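Non-structural protein 3 (Porcine deltacoronavirus, PDB 6LN0) is a multidomain replicase subunit that joins a macro domain, probably an ADP-ribose-binding module, to a zinc-carrying papain-like protease that probably cleaves the viral polyprotein. Local coordinates at residues D163-D175 / T181-L194. Numbering follows the deposited sequence.
Sequences DALNRTIVRTTTD and TKALTPQGVLEANL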
ATOM      1  N   ASP A 163      12.263  10.748 -18.115  1.00 68.24           N
ATOM      2  CA  ASP A 163      11.356   9.764 -17.538  1.00 72.62           C
ATOM      3  C   ASP A 163      11.688   9.470 -16.074  1.00 74.16           C
ATOM      4  O   ASP A 163      10.784   9.324 -15.244  1.00 69.67           O
ATOM      5  CB  ASP A 163      11.403   8.488 -18.373  1.00 76.21           C
ATOM      6  CG  ASP A 163      10.194   7.613 -18.160  1.00 84.76           C
ATOM      7  OD1 ASP A 163       9.243   8.067 -17.485  1.00 88.65           O
ATOM      8  OD2 ASP A 163      10.194   6.468 -18.666  1.00 85.91           O
ATOM      9  N   ALA A 164      12.979   9.396 -15.732  1.00 72.98           N
ATOM     10  CA  ALA A 164      13.369   9.129 -14.349  1.00 69.86           C
ATOM     11  C   ALA A 164      12.974  10.275 -13.425  1.00 72.69           C
ATOM     12  O   ALA A 164      12.438  10.045 -12.333  1.00 74.78           O
ATOM     13  CB  ALA A 164      14.875   8.876 -14.269  1.00 68.30           C
ATOM     14  N   LEU A 165      13.219  11.515 -13.849  1.00 72.55           N
ATOM     15  CA  LEU A 165      12.922  12.684 -13.033  1.00 70.68           C
ATOM     16  C   LEU A 165      11.437  12.844 -12.735  1.00 67.22           C
ATOM     17  O   LEU A 165      11.087  13.606 -11.828  1.00 70.66           O
ATOM     18  CB  LEU A 165      13.453  13.942 -13.721  1.00 70.86           C
ATOM     19  CG  LEU A 165      14.908  14.264 -13.394  1.00 72.44           C
ATOM     20  CD1 LEU A 165      15.451  15.303 -14.363  1.00 77.15           C
ATOM     21  CD2 LEU A 165      15.032  14.745 -11.965  1.00 69.24           C
ATOM     22  N   ASN A 166      10.561  12.159 -13.467  1.00 65.46           N
ATOM     23  CA  ASN A 166       9.127  12.192 -13.203  1.00 70.08           C
ATOM     24  C   ASN A 166       8.617  10.866 -12.650  1.00 72.41           C
ATOM     25  O   ASN A 166       7.428  10.553 -12.775  1.00 69.46           O
ATOM     26  CB  ASN A 166       8.370  12.583 -14.471  1.00 64.95           C
ATOM     27  CG  ASN A 166       8.978  13.800 -15.141  1.00 71.80           C
ATOM     28  OD1 ASN A 166       9.456  13.730 -16.274  1.00 67.99           O
ATOM     29  ND2 ASN A 166       9.001  14.921 -14.420  1.00 72.70           N
ATOM     30  N   ARG A 167       9.501  10.085 -12.036  1.00 68.94           N
ATOM     31  CA  ARG A 167       9.127   8.843 -11.393  1.00 67.73           C
ATOM     32  C   ARG A 167       9.727   8.800 -10.000  1.00 64.06           C
ATOM     33  O   ARG A 167      10.824   9.316  -9.762  1.00 61.37           O
ATOM     34  CB  ARG A 167       9.578   7.646 -12.222  1.00 67.07           C
ATOM     35  CG  ARG A 167       8.829   7.553 -13.539  1.00 71.80           C
ATOM     36  CD  ARG A 167       9.429   6.514 -14.447  1.00 71.87           C
ATOM     37  NE  ARG A 167       8.603   5.314 -14.459  1.00 74.66           N
ATOM     38  CZ  ARG A 167       8.005   4.826 -15.541  1.00 81.65           C
ATOM     39  NH1 ARG A 167       8.146   5.434 -16.719  1.00 82.08           N
ATOM     40  NH2 ARG A 167       7.267   3.727 -15.445  1.00 78.04           N
ATOM     41  N   THR A 168       8.978   8.206  -9.080  1.00 65.86           N
ATOM     42  CA  THR A 168       9.391   8.053  -7.694  1.00 63.46           C
ATOM     43  C   THR A 168       9.635   6.574  -7.408  1.00 56.49           C
ATOM     44  O   THR A 168       8.895   5.703  -7.883  1.00 57.02           O
ATOM     45  CB  THR A 168       8.336   8.636  -6.741  1.00 67.69           C
ATOM     46  OG1 THR A 168       7.022   8.320  -7.221  1.00 68.11           O
ATOM     47  CG2 THR A 168       8.465  10.161  -6.658  1.00 61.44           C
ATOM     48  N   ILE A 169      10.687   6.300  -6.654  1.00 55.36           N
ATOM     49  CA  ILE A 169      11.122   4.935  -6.375  1.00 56.18           C
ATOM     50  C   ILE A 169      10.348   4.384  -5.179  1.00 55.58           C
ATOM     51  O   ILE A 169      10.381   4.957  -4.087  1.00 55.76           O
ATOM     52  CB  ILE A 169      12.634   4.905  -6.127  1.00 56.40           C
ATOM     53  CG1 ILE A 169      13.332   5.698  -7.236  1.00 52.74           C
ATOM     54  CG2 ILE A 169      13.139   3.485  -6.104  1.00 53.07           C
ATOM     55  CD1 ILE A 169      13.198   5.044  -8.592  1.00 48.63           C
ATOM     56  N   VAL A 170       9.651   3.269  -5.380  1.00 54.23           N
ATOM     57  CA  VAL A 170       8.731   2.716  -4.395  1.00 52.20           C
ATOM     58  C   VAL A 170       9.075   1.253  -4.143  1.00 53.88           C
ATOM     59  O   VAL A 170       9.240   0.480  -5.093  1.00 54.00           O
ATOM     60  CB  VAL A 170       7.271   2.829  -4.863  1.00 54.80           C
ATOM     61  CG1 VAL A 170       6.331   2.302  -3.764  1.00 50.88           C
ATOM     62  CG2 VAL A 170       6.946   4.256  -5.248  1.00 52.21           C
ATOM     63  N   ARG A 171       9.161   0.868  -2.868  1.00 51.48           N
ATOM     64  CA  ARG A 171       9.339  -0.528  -2.476  1.00 46.20           C
ATOM     65  C   ARG A 171       7.981  -1.110  -2.126  1.00 45.53           C
ATOM     66  O   ARG A 171       7.260  -0.548  -1.297  1.00 45.93           O
ATOM     67  CB  ARG A 171      10.292  -0.656  -1.289  1.00 48.20           C
ATOM     68  CG  ARG A 171      11.582   0.137  -1.472  1.00 52.75           C
ATOM     69  CD  ARG A 171      12.729  -0.476  -0.711  1.00 53.02           C
ATOM     70  NE  ARG A 171      13.127  -1.770  -1.268  1.00 60.57           N
ATOM     71  CZ  ARG A 171      13.936  -2.643  -0.659  1.00 58.41           C
ATOM     72  NH1 ARG A 171      14.436  -2.375   0.543  1.00 48.71           N
ATOM     73  NH2 ARG A 171      14.237  -3.797  -1.255  1.00 54.26           N
ATOM     74  N   THR A 172       7.639  -2.231  -2.759  1.00 43.84           N
ATOM     75  CA  THR A 172       6.312  -2.815  -2.670  1.00 43.83           C
ATOM     76  C   THR A 172       6.422  -4.321  -2.507  1.00 47.25           C
ATOM     77  O   THR A 172       7.433  -4.931  -2.875  1.00 40.10           O
ATOM     78  CB  THR A 172       5.457  -2.546  -3.921  1.00 46.74           C
ATOM     79  OG1 THR A 172       5.794  -3.500  -4.938  1.00 47.58           O
ATOM     80  CG2 THR A 172       5.674  -1.162  -4.448  1.00 47.01           C
ATOM     81  N   THR A 173       5.336  -4.921  -2.003  1.00 41.05           N
ATOM     82  CA  THR A 173       5.269  -6.365  -1.859  1.00 38.42           C
ATOM     83  C   THR A 173       3.808  -6.791  -1.949  1.00 41.54           C
ATOM     84  O   THR A 173       2.898  -6.009  -1.656  1.00 43.94           O
ATOM     85  CB  THR A 173       5.914  -6.819  -0.515  1.00 46.59           C
ATOM     86  OG1 THR A 173       5.866  -8.251  -0.383  1.00 44.98           O
ATOM     87  CG2 THR A 173       5.194  -6.192   0.701  1.00 42.97           C
ATOM     88  N   THR A 174       3.581  -8.031  -2.368  1.00 39.30           N
ATOM     89  CA  THR A 174       2.266  -8.645  -2.206  1.00 46.49           C
ATOM     90  C   THR A 174       2.261  -9.670  -1.072  1.00 48.84           C
ATOM     91  O   THR A 174       1.216 -10.256  -0.772  1.00 47.64           O
ATOM     92  CB  THR A 174       1.811  -9.288  -3.529  1.00 46.66           C
ATOM     93  OG1 THR A 174       2.596 -10.451  -3.798  1.00 50.85           O
ATOM     94  CG2 THR A 174       1.985  -8.313  -4.698  1.00 45.16           C
ATOM     95  N   ASP A 175       3.374  -9.760  -0.349  1.00 52.89           N
ATOM     96  CA  ASP A 175       3.946 -10.992   0.171  1.00 50.27           C
ATOM     97  C   ASP A 175       4.458 -10.871   1.605  1.00 43.94           C
ATOM     98  O   ASP A 175       4.339 -11.795   2.415  1.00 42.44           O
ATOM     99  CB  ASP A 175       5.139 -11.362  -0.725  1.00 45.38           C
ATOM    100  CG  ASP A 175       5.078 -12.764  -1.197  1.00 52.59           C
ATOM    101  OD1 ASP A 175       4.125 -13.437  -0.784  1.00 60.67           O
ATOM    102  OD2 ASP A 175       5.973 -13.197  -1.963  1.00 63.69           O
ATOM    103  N   THR A 181      11.247  -3.231  -5.892  1.00 46.81           N
ATOM    104  CA  THR A 181      11.482  -1.797  -5.970  1.00 56.39           C
ATOM    105  C   THR A 181      11.104  -1.307  -7.363  1.00 53.75           C
ATOM    106  O   THR A 181      11.676  -1.765  -8.355  1.00 56.36           O
ATOM    107  CB  THR A 181      12.950  -1.482  -5.682  1.00 59.56           C
ATOM    108  OG1 THR A 181      13.315  -2.009  -4.394  1.00 63.24           O
ATOM    109  CG2 THR A 181      13.193   0.021  -5.735  1.00 55.78           C
ATOM    110  N   LYS A 182      10.158  -0.377  -7.432  1.00 54.95           N
ATOM    111  CA  LYS A 182       9.631   0.129  -8.694  1.00 53.97           C
ATOM    112  C   LYS A 182       9.873   1.630  -8.817  1.00 59.32           C
ATOM    113  O   LYS A 182       9.957   2.349  -7.815  1.00 59.33           O
ATOM    114  CB  LYS A 182       8.135  -0.146  -8.813  1.00 54.38           C
ATOM    115  CG  LYS A 182       7.675  -1.399  -8.077  1.00 57.41           C
ATOM    116  CD  LYS A 182       6.276  -1.815  -8.497  1.00 55.50           C
ATOM    117  CE  LYS A 182       6.065  -3.314  -8.339  1.00 56.51           C
ATOM    118  NZ  LYS A 182       4.988  -3.869  -9.231  1.00 57.03           N
ATOM    119  N   ALA A 183       9.986   2.094 -10.062  1.00 58.66           N
ATOM    120  CA  ALA A 183       9.947   3.516 -10.392  1.00 60.73           C
ATOM    121  C   ALA A 183       8.567   3.801 -10.960  1.00 62.00           C
ATOM    122  O   ALA A 183       8.234   3.326 -12.047  1.00 66.82           O
ATOM    123  CB  ALA A 183      11.030   3.875 -11.406  1.00 60.47           C
ATOM    124  N   LEU A 184       7.750   4.550 -10.234  1.00 56.63           N
ATOM    125  CA  LEU A 184       6.359   4.722 -10.628  1.00 60.54           C
ATOM    126  C   LEU A 184       6.088   6.168 -11.008  1.00 68.66           C
ATOM    127  O   LEU A 184       6.659   7.091 -10.416  1.00 70.47           O
ATOM    128  CB  LEU A 184       5.406   4.302  -9.506  1.00 63.42           C
ATOM    129  CG  LEU A 184       5.409   2.838  -9.059  1.00 59.84           C
ATOM    130  CD1 LEU A 184       4.458   2.662  -7.886  1.00 60.42           C
ATOM    131  CD2 LEU A 184       5.031   1.904 -10.189  1.00 58.67           C
ATOM    132  N   THR A 185       5.223   6.359 -12.011  1.00 67.34           N
ATOM    133  CA  THR A 185       4.720   7.688 -12.317  1.00 71.21           C
ATOM    134  C   THR A 185       3.607   8.032 -11.337  1.00 72.07           C
ATOM    135  O   THR A 185       2.972   7.138 -10.774  1.00 66.63           O
ATOM    136  CB  THR A 185       4.201   7.766 -13.758  1.00 70.09           C
ATOM    137  OG1 THR A 185       2.816   7.399 -13.804  1.00 68.79           O
ATOM    138  CG2 THR A 185       4.979   6.846 -14.675  1.00 70.43           C
ATOM    139  N   PRO A 186       3.344   9.326 -11.110  1.00 76.48           N
ATOM    140  CA  PRO A 186       2.248   9.690 -10.199  1.00 68.14           C
ATOM    141  C   PRO A 186       0.949   8.994 -10.579  1.00 70.41           C
ATOM    142  O   PRO A 186       0.073   8.799  -9.730  1.00 76.91           O
ATOM    143  CB  PRO A 186       2.160  11.213 -10.349  1.00 72.26           C
ATOM    144  CG  PRO A 186       3.565  11.628 -10.732  1.00 64.89           C
ATOM    145  CD  PRO A 186       4.085  10.508 -11.598  1.00 69.05           C
ATOM    146  N   GLN A 187       0.824   8.575 -11.842  1.00 72.14           N
ATOM    147  CA  GLN A 187      -0.312   7.744 -12.226  1.00 71.52           C
ATOM    148  C   GLN A 187      -0.126   6.306 -11.759  1.00 72.58           C
ATOM    149  O   GLN A 187      -1.045   5.709 -11.187  1.00 72.28           O
ATOM    150  CB  GLN A 187      -0.524   7.775 -13.737  1.00 71.43           C
ATOM    151  CG  GLN A 187      -1.680   6.880 -14.204  1.00 67.65           C
ATOM    152  CD  GLN A 187      -3.029   7.312 -13.634  1.00 78.33           C
ATOM    153  OE1 GLN A 187      -3.180   8.432 -13.136  1.00 77.84           O
ATOM    154  NE2 GLN A 187      -4.018   6.420 -13.707  1.00 76.14           N
ATOM    155  N   GLY A 188       1.053   5.724 -12.012  1.00 70.66           N
ATOM    156  CA  GLY A 188       1.308   4.360 -11.581  1.00 66.35           C
ATOM    157  C   GLY A 188       1.162   4.174 -10.083  1.00 67.75           C
ATOM    158  O   GLY A 188       0.740   3.106  -9.626  1.00 62.49           O
ATOM    159  N   VAL A 189       1.488   5.215  -9.304  1.00 65.05           N
ATOM    160  CA  VAL A 189       1.385   5.140  -7.850  1.00 64.86           C
ATOM    161  C   VAL A 189      -0.049   4.836  -7.431  1.00 70.49           C
ATOM    162  O   VAL A 189      -0.292   3.971  -6.578  1.00 67.85           O
ATOM    163  CB  VAL A 189       1.901   6.443  -7.210  1.00 63.51           C
ATOM    164  CG1 VAL A 189       1.447   6.543  -5.765  1.00 62.57           C
ATOM    165  CG2 VAL A 189       3.419   6.512  -7.302  1.00 61.89           C
ATOM    166  N   LEU A 190      -1.022   5.517  -8.040  1.00 66.85           N
ATOM    167  CA  LEU A 190      -2.412   5.244  -7.705  1.00 67.04           C
ATOM    168  C   LEU A 190      -2.889   3.930  -8.309  1.00 69.29           C
ATOM    169  O   LEU A 190      -3.745   3.250  -7.729  1.00 67.80           O
ATOM    170  CB  LEU A 190      -3.300   6.404  -8.154  1.00 71.19           C
ATOM    171  CG  LEU A 190      -4.791   6.176  -7.893  1.00 75.07           C
ATOM    172  CD1 LEU A 190      -5.255   6.933  -6.648  1.00 74.20           C
ATOM    173  CD2 LEU A 190      -5.612   6.561  -9.119  1.00 75.48           C
ATOM    174  N   GLU A 191      -2.360   3.551  -9.466  1.00 66.25           N
ATOM    175  CA  GLU A 191      -2.659   2.221  -9.986  1.00 68.61           C
ATOM    176  C   GLU A 191      -2.081   1.119  -9.108  1.00 65.28           C
ATOM    177  O   GLU A 191      -2.555  -0.022  -9.155  1.00 62.48           O
ATOM    178  CB  GLU A 191      -2.099   2.066 -11.395  1.00 72.22           C
ATOM    179  CG  GLU A 191      -2.381   3.250 -12.334  1.00 79.11           C
ATOM    180  CD  GLU A 191      -2.483   2.836 -13.794  1.00 80.77           C
ATOM    181  OE1 GLU A 191      -3.598   2.483 -14.238  1.00 82.28           O
ATOM    182  OE2 GLU A 191      -1.441   2.875 -14.493  1.00 83.77           O
ATOM    183  N   ALA A 192      -1.069   1.442  -8.304  1.00 65.35           N
ATOM    184  CA  ALA A 192      -0.392   0.432  -7.509  1.00 63.81           C
ATOM    185  C   ALA A 192      -1.202   0.022  -6.291  1.00 61.14           C
ATOM    186  O   ALA A 192      -1.008  -1.083  -5.789  1.00 62.60           O
ATOM    187  CB  ALA A 192       0.976   0.949  -7.081  1.00 61.13           C
ATOM    188  N   ASN A 193      -2.112   0.879  -5.823  1.00 59.00           N
ATOM    189  CA  ASN A 193      -2.891   0.630  -4.622  1.00 56.61           C
ATOM    190  C   ASN A 193      -1.970   0.446  -3.419  1.00 57.27           C
ATOM    191  O   ASN A 193      -2.074  -0.522  -2.673  1.00 51.85           O
ATOM    192  CB  ASN A 193      -3.799  -0.584  -4.800  1.00 61.01           C
ATOM    193  CG  ASN A 193      -5.062  -0.252  -5.512  1.00 63.14           C
ATOM    194  OD1 ASN A 193      -5.724   0.728  -5.183  1.00 72.57           O
ATOM    195  ND2 ASN A 193      -5.416  -1.063  -6.503  1.00 62.63           N
ATOM    196  N   LEU A 194      -1.042   1.375  -3.249  1.00 58.15           N
ATOM    197  CA  LEU A 194      -0.105   1.259  -2.145  1.00 52.00           C
ATOM    198  C   LEU A 194      -0.850   1.346  -0.829  1.00 54.97           C
ATOM    199  O   LEU A 194      -1.647   2.264  -0.620  1.00 55.14           O
ATOM    200  CB  LEU A 194       0.967   2.341  -2.235  1.00 48.16           C
ATOM    201  CG  LEU A 194       1.693   2.183  -3.563  1.00 50.50           C
ATOM    202  CD1 LEU A 194       2.908   3.070  -3.619  1.00 50.13           C
ATOM    203  CD2 LEU A 194       2.051   0.710  -3.753  1.00 48.88           C
TER
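Arg167 lays its guanidinium against Thr185, whose CG2 sits over the centre of one face, 3.7 Å above the plane. With the chain bent at chi3 (104°), Arg167 NE gives Ala183 O a bond of 3.1 Å that lies near the guanidinium plane yet above that of the carbonyl, away from its lone pairs. Close to the same guanidinium plane, NH1 of Arg167 meets OD1 of Asp163 on the syn side of the carboxylate in a salt bridge, so two in-plane partners fix the group's rotation. Four backbone bonds pair Thr168 with Leu184 and Val170 with Lys182, while Ile169 with Ala183 and Arg171 with Thr181 form the non-hydrogen-bonded pairs: an antiparallel beta hairpin of strands 168-173 and 180-184, two residues after helix 158-165. Helix 186-192 packs over the face bearing Thr168 and Val170, and strand 194-195 closes the far edge of the four-stranded mixed sheet, consistent with the ubiquitin-like domain preceding coronavirus papain-like proteases. Here Val170, with CG1 anti to its amide nitrogen (chi1 -177°), meets Leu194 tip to tip, CG1 to CD1 at 3.5 Å; its CG2 instead touches CD1 of Leu184, the two side chains crossing at about a right angle. Thr185 also caps the helix, its OG1 accepting from Gly188 N at 3.0 Å. On the face carrying Ala183, Ile169 CG2 packs against Thr181 CG2 at 3.5 Å, and Arg171 NE donates to Thr181 OG1, the hydroxyl oxygen 26° out of the guanidinium plane.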